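Local coordinates for protein restriction endonuclease LpnPI (Legionella pneumophila subsp. pneumophila str. Philadelphia 1, PDB 4RZL) that recognises DNA carrying modified cytosine through this N-terminal SRA-like domain and, as a whole enzyme, probably cleaves that DNA as an endonuclease, at residues 184-189 with 221-226; 130-135 with 151-156; 39-44 with 145-150. All coordinates share one frame; numbering follows the deposited sequence.

Interaction 1. Residues 184-189 with 221-226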
loop_
_atom_site.group_PDB
_atom_site.type_symbol
_atom_site.label_atom_id
_atom_site.label_comp_id
_atom_site.label_asym_id
_atom_site.label_seq_id
_atom_site.Cartn_x
_atom_site.Cartn_y
_atom_site.Cartn_z
ATOM N N ILE A 184 4.686 -6.882 7.248
ATOM C CA ILE A 184 4.624 -5.727 8.142
ATOM C C ILE A 184 5.391 -4.536 7.538
ATOM O O ILE A 184 6.543 -4.667 7.129
ATOM C CB ILE A 184 5.178 -6.079 9.541
ATOM C CG1 ILE A 184 4.419 -7.283 10.116
ATOM C CG2 ILE A 184 5.133 -4.856 10.492
ATOM C CD1 ILE A 184 4.684 -7.562 11.592
ATOM N N PHE A 185 4.725 -3.388 7.464
ATOM C CA PHE A 185 5.279 -2.185 6.846
ATOM C C PHE A 185 5.346 -1.034 7.836
ATOM O O PHE A 185 4.588 -1.005 8.804
ATOM C CB PHE A 185 4.427 -1.742 5.648
ATOM C CG PHE A 185 4.376 -2.743 4.525
ATOM C CD1 PHE A 185 3.443 -3.774 4.528
ATOM C CD2 PHE A 185 5.266 -2.661 3.470
ATOM C CE1 PHE A 185 3.398 -4.696 3.481
ATOM C CE2 PHE A 185 5.223 -3.578 2.419
ATOM C CZ PHE A 185 4.292 -4.589 2.425
ATOM N N THR A 186 6.229 -0.079 7.549
ATOM C CA THR A 186 6.332 1.175 8.284
ATOM C C THR A 186 5.664 2.298 7.505
ATOM O O THR A 186 5.935 2.474 6.317
ATOM C CB THR A 186 7.798 1.584 8.520
ATOM O OG1 THR A 186 8.472 0.554 9.241
ATOM C CG2 THR A 186 7.879 2.925 9.276
ATOM N N ILE A 187 4.803 3.062 8.164
ATOM C CA ILE A 187 4.230 4.232 7.515
ATOM C C ILE A 187 5.158 5.427 7.748
ATOM O O ILE A 187 5.486 5.770 8.883
ATOM C CB ILE A 187 2.803 4.534 8.026
ATOM C CG1 ILE A 187 1.889 3.328 7.763
ATOM C CG2 ILE A 187 2.242 5.765 7.337
ATOM C CD1 ILE A 187 0.476 3.518 8.212
ATOM N N LEU A 188 5.584 6.052 6.659
ATOM C CA LEU A 188 6.517 7.176 6.741
ATOM C C LEU A 188 5.850 8.496 7.146
ATOM O O LEU A 188 4.680 8.742 6.849
ATOM C CB LEU A 188 7.219 7.365 5.403
ATOM C CG LEU A 188 8.064 6.200 4.907
ATOM C CD1 LEU A 188 8.589 6.505 3.511
ATOM C CD2 LEU A 188 9.215 5.929 5.875
ATOM N N ASN A 189 6.623 9.357 7.799
ATOM C CA ASN A 189 6.154 10.686 8.151
ATOM C C ASN A 189 6.071 11.574 6.908
ATOM O O ASN A 189 6.894 12.462 6.700
ATOM C CB ASN A 189 7.077 11.308 9.211
ATOM C CG ASN A 189 6.584 12.664 9.704
ATOM O OD1 ASN A 189 5.441 13.054 9.469
ATOM N ND2 ASN A 189 7.456 13.391 10.388
ATOM N N GLY A 221 18.031 3.108 5.336
ATOM C CA GLY A 221 17.270 2.019 5.925
ATOM C C GLY A 221 16.626 2.395 7.254
ATOM O O GLY A 221 16.018 1.549 7.898
ATOM N N LYS A 222 16.730 3.662 7.659
ATOM C CA LYS A 222 16.128 4.120 8.922
ATOM C C LYS A 222 14.984 5.092 8.641
ATOM O O LYS A 222 15.194 6.184 8.114
ATOM C CB LYS A 222 17.171 4.785 9.826
ATOM C CG LYS A 222 18.155 3.811 10.468
ATOM N N ALA A 223 13.770 4.673 8.956
ATOM C CA ALA A 223 12.586 5.420 8.552
ATOM C C ALA A 223 12.198 6.486 9.560
ATOM O O ALA A 223 12.272 6.267 10.765
ATOM C CB ALA A 223 11.433 4.474 8.344
ATOM N N ASP A 224 11.782 7.640 9.061
ATOM C CA ASP A 224 11.082 8.623 9.887
ATOM C C ASP A 224 9.615 8.195 9.950
ATOM O O ASP A 224 8.867 8.381 8.993
ATOM C CB ASP A 224 11.229 10.035 9.306
ATOM C CG ASP A 224 10.595 11.111 10.182
ATOM O OD1 ASP A 224 10.288 10.832 11.356
ATOM O OD2 ASP A 224 10.449 12.258 9.708
ATOM N N VAL A 225 9.234 7.580 11.062
ATOM C CA VAL A 225 7.935 6.929 11.201
ATOM C C VAL A 225 6.839 7.929 11.564
ATOM O O VAL A 225 7.044 8.809 12.405
ATOM C CB VAL A 225 7.970 5.821 12.290
ATOM C CG1 VAL A 225 6.667 5.016 12.292
ATOM C CG2 VAL A 225 9.169 4.896 12.091
ATOM N N LEU A 226 5.670 7.778 10.938
ATOM C CA LEU A 226 4.494 8.555 11.307
ATOM C C LEU A 226 3.925 8.000 12.612
ATOM O O LEU A 226 3.185 7.008 12.616
ATOM C CB LEU A 226 3.440 8.524 10.196
ATOM C CG LEU A 226 2.487 9.718 10.048
ATOM C CD1 LEU A 226 1.615 9.574 8.801
ATOM C CD2 LEU A 226 1.619 9.910 11.262
#
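L188 and V225 face each other in a single backbone bridge where the loop after helix 212-220 runs past the end of strand 176-187. Two backbone hydrogen bonds make it: L226 N gives an almost straight bond (176°) to I187 O at 2.9 Å, and N189 N donates to D224 O at 2.7 Å. The two chains run 69° apart, consistent with pairing that stops at a single bridge.

Apolar packing is tight on the side of A223, whose CB meets L188 CD2 at 3.6 Å. L188 CB points away from the loop, yet the leucine's far end turns back to that methyl, while F214 and W217 of helix 212-220 lie against L188 and A223, respectively. T186 CG2, anti to the backbone N, reaches V225 CG2 at 3.7 Å, the two side chains crossing at about a right angle; its OG1 is held by G156 O. I187 CG2 and L226 CD1 are farther apart, at 4.1 Å.

The other side is looser and polar. N189 is partly exposed and D224 exposed; N189 ND2 donates to D224 OD2 over a long 3.3 Å. The amide comes from above the carboxylate plane, and the two flat groups stand 82° apart, so the long bond is met off that plane on the more exposed side of the contact.

The arrangement is an isolated beta bridge, here fastening a post-helix loop to the end of a strand in the domain's central sheet.

Interaction 2. Residues 130-135 with 151-156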
loop_
_atom_site.group_PDB
_atom_site.type_symbol
_atom_site.label_atom_id
_atom_site.label_comp_id
_atom_site.label_asym_id
_atom_site.label_seq_id
_atom_site.Cartn_x
_atom_site.Cartn_y
_atom_site.Cartn_z
ATOM N N PRO A 130 10.324 0.241 -4.462
ATOM C CA PRO A 130 9.641 1.462 -4.876
ATOM C C PRO A 130 8.802 2.049 -3.747
ATOM O O PRO A 130 8.582 1.394 -2.735
ATOM C CB PRO A 130 8.737 0.978 -6.006
ATOM C CG PRO A 130 8.336 -0.385 -5.540
ATOM C CD PRO A 130 9.523 -0.952 -4.784
ATOM N N PRO A 131 8.310 3.275 -3.933
ATOM C CA PRO A 131 7.332 3.787 -2.981
ATOM C C PRO A 131 6.128 2.855 -2.905
ATOM O O PRO A 131 5.730 2.263 -3.911
ATOM C CB PRO A 131 6.925 5.129 -3.590
ATOM C CG PRO A 131 8.033 5.505 -4.454
ATOM C CD PRO A 131 8.637 4.259 -4.979
ATOM N N ILE A 132 5.558 2.718 -1.720
ATOM C CA ILE A 132 4.334 1.948 -1.565
ATOM C C ILE A 132 3.260 2.873 -1.013
ATOM O O ILE A 132 3.499 3.588 -0.028
ATOM C CB ILE A 132 4.534 0.737 -0.633
ATOM C CG1 ILE A 132 5.485 -0.274 -1.279
ATOM C CG2 ILE A 132 3.208 0.080 -0.317
ATOM C CD1 ILE A 132 5.982 -1.343 -0.325
ATOM N N PHE A 133 2.109 2.904 -1.681
ATOM C CA PHE A 133 0.950 3.656 -1.193
ATOM C C PHE A 133 -0.108 2.699 -0.640
ATOM O O PHE A 133 -0.479 1.715 -1.300
ATOM C CB PHE A 133 0.317 4.504 -2.298
ATOM C CG PHE A 133 1.179 5.647 -2.796
ATOM C CD1 PHE A 133 2.383 5.966 -2.190
ATOM C CD2 PHE A 133 0.778 6.382 -3.897
ATOM C CE1 PHE A 133 3.162 7.004 -2.660
ATOM C CE2 PHE A 133 1.564 7.427 -4.380
ATOM C CZ PHE A 133 2.753 7.733 -3.763
ATOM N N ILE A 134 -0.611 2.994 0.555
ATOM C CA ILE A 134 -1.671 2.185 1.169
ATOM C C ILE A 134 -3.026 2.868 1.110
ATOM O O ILE A 134 -3.146 4.046 1.462
ATOM C CB ILE A 134 -1.366 1.871 2.648
ATOM C CG1 ILE A 134 -0.009 1.184 2.787
ATOM C CG2 ILE A 134 -2.493 1.021 3.279
ATOM C CD1 ILE A 134 0.512 1.206 4.224
ATOM N N PHE A 135 -4.037 2.144 0.633
ATOM C CA PHE A 135 -5.437 2.614 0.653
ATOM C C PHE A 135 -6.298 1.580 1.358
ATOM O O PHE A 135 -6.061 0.367 1.225
ATOM C CB PHE A 135 -5.998 2.838 -0.765
ATOM C CG PHE A 135 -5.346 3.964 -1.531
ATOM C CD1 PHE A 135 -4.197 3.743 -2.275
ATOM C CD2 PHE A 135 -5.916 5.231 -1.547
ATOM C CE1 PHE A 135 -3.603 4.780 -3.006
ATOM C CE2 PHE A 135 -5.339 6.270 -2.264
ATOM C CZ PHE A 135 -4.173 6.050 -2.994
ATOM N N GLY A 151 -1.202 6.312 3.790
ATOM C CA GLY A 151 0.177 6.785 3.789
ATOM C C GLY A 151 1.137 6.133 2.806
ATOM O O GLY A 151 0.785 5.172 2.109
ATOM N N VAL A 152 2.353 6.673 2.761
ATOM C CA VAL A 152 3.475 6.099 2.020
ATOM C C VAL A 152 4.167 5.112 2.953
ATOM O O VAL A 152 4.459 5.459 4.101
ATOM C CB VAL A 152 4.511 7.164 1.582
ATOM C CG1 VAL A 152 5.617 6.527 0.716
ATOM C CG2 VAL A 152 3.843 8.332 0.875
ATOM N N ALA A 153 4.447 3.906 2.474
ATOM C CA ALA A 153 4.970 2.868 3.351
ATOM C C ALA A 153 6.247 2.239 2.814
ATOM O O ALA A 153 6.538 2.315 1.614
ATOM C CB ALA A 153 3.917 1.775 3.566
ATOM N N VAL A 154 7.015 1.630 3.719
ATOM C CA VAL A 154 8.200 0.881 3.338
ATOM C C VAL A 154 8.199 -0.444 4.079
ATOM O O VAL A 154 7.662 -0.529 5.190
ATOM C CB VAL A 154 9.513 1.652 3.634
ATOM C CG1 VAL A 154 9.528 2.971 2.837
ATOM C CG2 VAL A 154 9.696 1.900 5.136
ATOM N N PRO A 155 8.809 -1.477 3.471
ATOM C CA PRO A 155 8.855 -2.817 4.075
ATOM C C PRO A 155 9.627 -2.846 5.380
ATOM O O PRO A 155 10.677 -2.212 5.476
ATOM C CB PRO A 155 9.563 -3.675 3.005
ATOM C CG PRO A 155 9.375 -2.891 1.695
ATOM C CD PRO A 155 9.417 -1.448 2.123
ATOM N N GLY A 156 9.120 -3.590 6.356
ATOM C CA GLY A 156 9.813 -3.776 7.614
ATOM C C GLY A 156 9.372 -2.767 8.651
ATOM O O GLY A 156 8.539 -1.889 8.381
HETATM O O HOH W 1 8.398 1.250 0.067
#
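With CG1 of I134 anti to its carbonyl carbon (chi1 -56°) and the chain extended beyond it (chi2 164°), CD1 is carried over A153, meeting CB at 3.5 Å. I132 has nearly the same torsions, but its CD1 comes to 4.2 Å from CD of the P155 ring. I132, I134 and A153 share one face of the sheet, where L115 of helix 108-119 rests on I132; F116 of the same helix touches P155. On the other face F133 and V152 form a non-hydrogen-bonded pair; their side chains lie side by side, and V152 CG2 approaches F133 CE1 obliquely at 3.8 Å.

Two firm backbone bonds join the strands: A153 N to I132 O at 2.7 Å, and I134 N to G151 O at 3.0 Å. The return bond from I132 N to A153 O is weak. A water gives that carbonyl a second partner, donating to A153 O at 2.6 Å and to P130 O at 2.8 Å, and so ties the loop at P130, just ahead of the strand, to A153 of the other strand.

Fully buried near the centre of the chain, this is the antiparallel pairing of a beta hairpin, strands 132-137 and 147-155, within the curled mixed sheet of the SRA-like domain.

Interaction 3. Residues 39-44 with 145-150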
loop_
_atom_site.group_PDB
_atom_site.type_symbol
_atom_site.label_atom_id
_atom_site.label_comp_id
_atom_site.label_asym_id
_atom_site.label_seq_id
_atom_site.Cartn_x
_atom_site.Cartn_y
_atom_site.Cartn_z
ATOM N N ASP A 39 -13.546 2.948 -9.931
ATOM C CA ASP A 39 -12.423 2.797 -9.012
ATOM C C ASP A 39 -11.688 4.122 -8.809
ATOM O O ASP A 39 -11.110 4.667 -9.750
ATOM C CB ASP A 39 -11.457 1.739 -9.548
ATOM C CG ASP A 39 -10.140 1.722 -8.806
ATOM O OD1 ASP A 39 -10.144 1.345 -7.622
ATOM O OD2 ASP A 39 -9.103 2.092 -9.398
ATOM N N PRO A 40 -11.685 4.632 -7.571
ATOM C CA PRO A 40 -11.021 5.921 -7.337
ATOM C C PRO A 40 -9.501 5.869 -7.463
ATOM O O PRO A 40 -8.913 6.846 -7.934
ATOM C CB PRO A 40 -11.439 6.282 -5.900
ATOM C CG PRO A 40 -11.784 4.973 -5.260
ATOM C CD PRO A 40 -12.370 4.127 -6.368
ATOM N N ILE A 41 -8.873 4.765 -7.066
ATOM C CA ILE A 41 -7.424 4.698 -7.070
ATOM C C ILE A 41 -6.814 4.908 -8.461
ATOM O O ILE A 41 -5.847 5.656 -8.604
ATOM C CB ILE A 41 -6.924 3.352 -6.511
ATOM C CG1 ILE A 41 -7.200 3.285 -5.010
ATOM C CG2 ILE A 41 -5.429 3.195 -6.757
ATOM C CD1 ILE A 41 -6.847 1.961 -4.384
ATOM N N SER A 42 -7.366 4.253 -9.485
ATOM C CA SER A 42 -6.806 4.369 -10.833
ATOM C C SER A 42 -7.066 5.751 -11.441
ATOM O O SER A 42 -6.375 6.170 -12.364
ATOM C CB SER A 42 -7.352 3.267 -11.759
ATOM O OG SER A 42 -8.763 3.184 -11.675
ATOM N N LYS A 43 -8.059 6.464 -10.931
ATOM C CA LYS A 43 -8.296 7.833 -11.399
ATOM C C LYS A 43 -7.284 8.813 -10.800
ATOM O O LYS A 43 -6.812 9.731 -11.471
ATOM C CB LYS A 43 -9.710 8.280 -11.061
ATOM C CG LYS A 43 -10.120 9.527 -11.825
ATOM C CD LYS A 43 -11.603 9.750 -11.706
ATOM C CE LYS A 43 -12.059 10.837 -12.650
ATOM N NZ LYS A 43 -13.512 11.060 -12.483
ATOM N N ILE A 44 -6.954 8.609 -9.529
ATOM C CA ILE A 44 -5.972 9.439 -8.843
ATOM C C ILE A 44 -4.584 9.250 -9.440
ATOM O O ILE A 44 -3.832 10.208 -9.629
ATOM C CB ILE A 44 -5.911 9.101 -7.337
ATOM C CG1 ILE A 44 -7.280 9.287 -6.692
ATOM C CG2 ILE A 44 -4.853 9.944 -6.627
ATOM C CD1 ILE A 44 -7.359 8.740 -5.260
ATOM N N ARG A 145 -17.363 2.304 -3.318
ATOM C CA ARG A 145 -16.014 2.070 -3.824
ATOM C C ARG A 145 -15.039 3.140 -3.334
ATOM O O ARG A 145 -13.878 3.156 -3.731
ATOM C CB ARG A 145 -16.011 2.061 -5.356
ATOM C CG ARG A 145 -16.989 1.063 -5.967
ATOM C CD ARG A 145 -16.439 -0.344 -5.968
ATOM N NE ARG A 145 -15.416 -0.516 -6.996
ATOM C CZ ARG A 145 -15.672 -0.772 -8.279
ATOM N NH1 ARG A 145 -16.928 -0.890 -8.710
ATOM N NH2 ARG A 145 -14.667 -0.914 -9.137
ATOM N N SER A 146 -15.508 4.027 -2.468
ATOM C CA SER A 146 -14.646 5.091 -1.935
ATOM C C SER A 146 -13.499 4.524 -1.098
ATOM O O SER A 146 -13.658 3.485 -0.444
ATOM C CB SER A 146 -15.476 6.072 -1.103
ATOM O OG SER A 146 -16.526 6.608 -1.883
ATOM N N VAL A 147 -12.350 5.202 -1.122
ATOM C CA VAL A 147 -11.179 4.749 -0.373
ATOM C C VAL A 147 -10.567 5.853 0.498
ATOM O O VAL A 147 -10.858 7.038 0.333
ATOM C CB VAL A 147 -10.061 4.210 -1.313
ATOM C CG1 VAL A 147 -10.589 3.070 -2.169
ATOM C CG2 VAL A 147 -9.464 5.332 -2.188
ATOM N N GLN A 148 -9.721 5.443 1.436
ATOM C CA GLN A 148 -8.989 6.367 2.281
ATOM C C GLN A 148 -7.497 6.102 2.118
ATOM O O GLN A 148 -7.072 4.953 2.144
ATOM C CB GLN A 148 -9.421 6.212 3.734
ATOM C CG GLN A 148 -8.667 7.109 4.716
ATOM C CD GLN A 148 -9.067 6.861 6.162
ATOM O OE1 GLN A 148 -9.089 5.720 6.624
ATOM N NE2 GLN A 148 -9.423 7.932 6.873
ATOM N N PHE A 149 -6.718 7.157 1.906
ATOM C CA PHE A 149 -5.259 7.059 1.827
ATOM C C PHE A 149 -4.663 6.941 3.239
ATOM O O PHE A 149 -4.924 7.780 4.104
ATOM C CB PHE A 149 -4.707 8.278 1.087
ATOM C CG PHE A 149 -3.204 8.317 0.975
ATOM C CD1 PHE A 149 -2.514 7.339 0.270
ATOM C CD2 PHE A 149 -2.485 9.363 1.550
ATOM C CE1 PHE A 149 -1.115 7.379 0.160
ATOM C CE2 PHE A 149 -1.087 9.423 1.434
ATOM C CZ PHE A 149 -0.404 8.423 0.737
ATOM N N LYS A 150 -3.878 5.897 3.484
ATOM C CA LYS A 150 -3.326 5.675 4.825
ATOM C C LYS A 150 -1.841 6.034 4.924
ATOM O O LYS A 150 -1.285 6.030 6.011
ATOM C CB LYS A 150 -3.518 4.220 5.250
ATOM C CG LYS A 150 -4.960 3.710 5.109
ATOM C CD LYS A 150 -5.930 4.596 5.866
ATOM C CE LYS A 150 -5.819 4.398 7.383
ATOM N NZ LYS A 150 -6.732 5.323 8.151
#
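The N-terminal end of the short helix 40-44 packs on the start of strand 147-155, and P40, the first residue after the N-cap, makes the closest approach. Its ring reaches R145 O with CG at 3.2 Å and then leans on V147, whose CG1 lies 3.8 Å from the same CG, the two side chains meeting at an oblique angle. V147 CG2 sits between its own backbone N and carbonyl carbon (chi1 -58° for CG1), and from there it also meets I41 CG1 at 4.2 Å. I41 and V147 cross at about a right angle, both resting on F135 of strand 132-137 and Y69 of strand 65-70, so that the helix is set against the central sheet by apolar contact.

D39 is the N-cap of this helix. Its OD2 takes S42 N from above the carboxylate plane at 2.8 Å, and S42 OG on the anti lone pair at 2.5 Å. A salt bridge to R55 adds a third partner to OD2, which would probably favour the charged carboxylate.

R145 curls over the capped end, its chain bent at chi2 (-80°) and chi3 (-75°), bringing NH2 to 4.1 Å from D39 N. The guanidinium and the carboxylate make no salt bridge: D39 OD1 and R145 NH2 are 5.3 Å apart, a separation at which any attraction would probably be modest. Just behind, S146 turns away from the helix and its hydroxyl pairs with T140.

How the interactions relate
Strand 147-155 connects the three sites within one mixed sheet. Interaction 3 meets its first half and interaction 2 its second, with centres about 15 Å apart; the segments of these two alternate along the chain, and I134 O accepts K150 N between them. Interaction 1 lies about 9 Å from interaction 2, centre to centre, on the neighbouring strand 176-187, where T186 N bonds to V154 O; it follows both others in sequence. Interactions 1 and 3 are about 22 Å apart, on opposite sides of the chain's centre. The hairpin of interaction 2 is thus the middle of the domain, with a C-terminal loop joined on one side and the early helix 40-44 on the other.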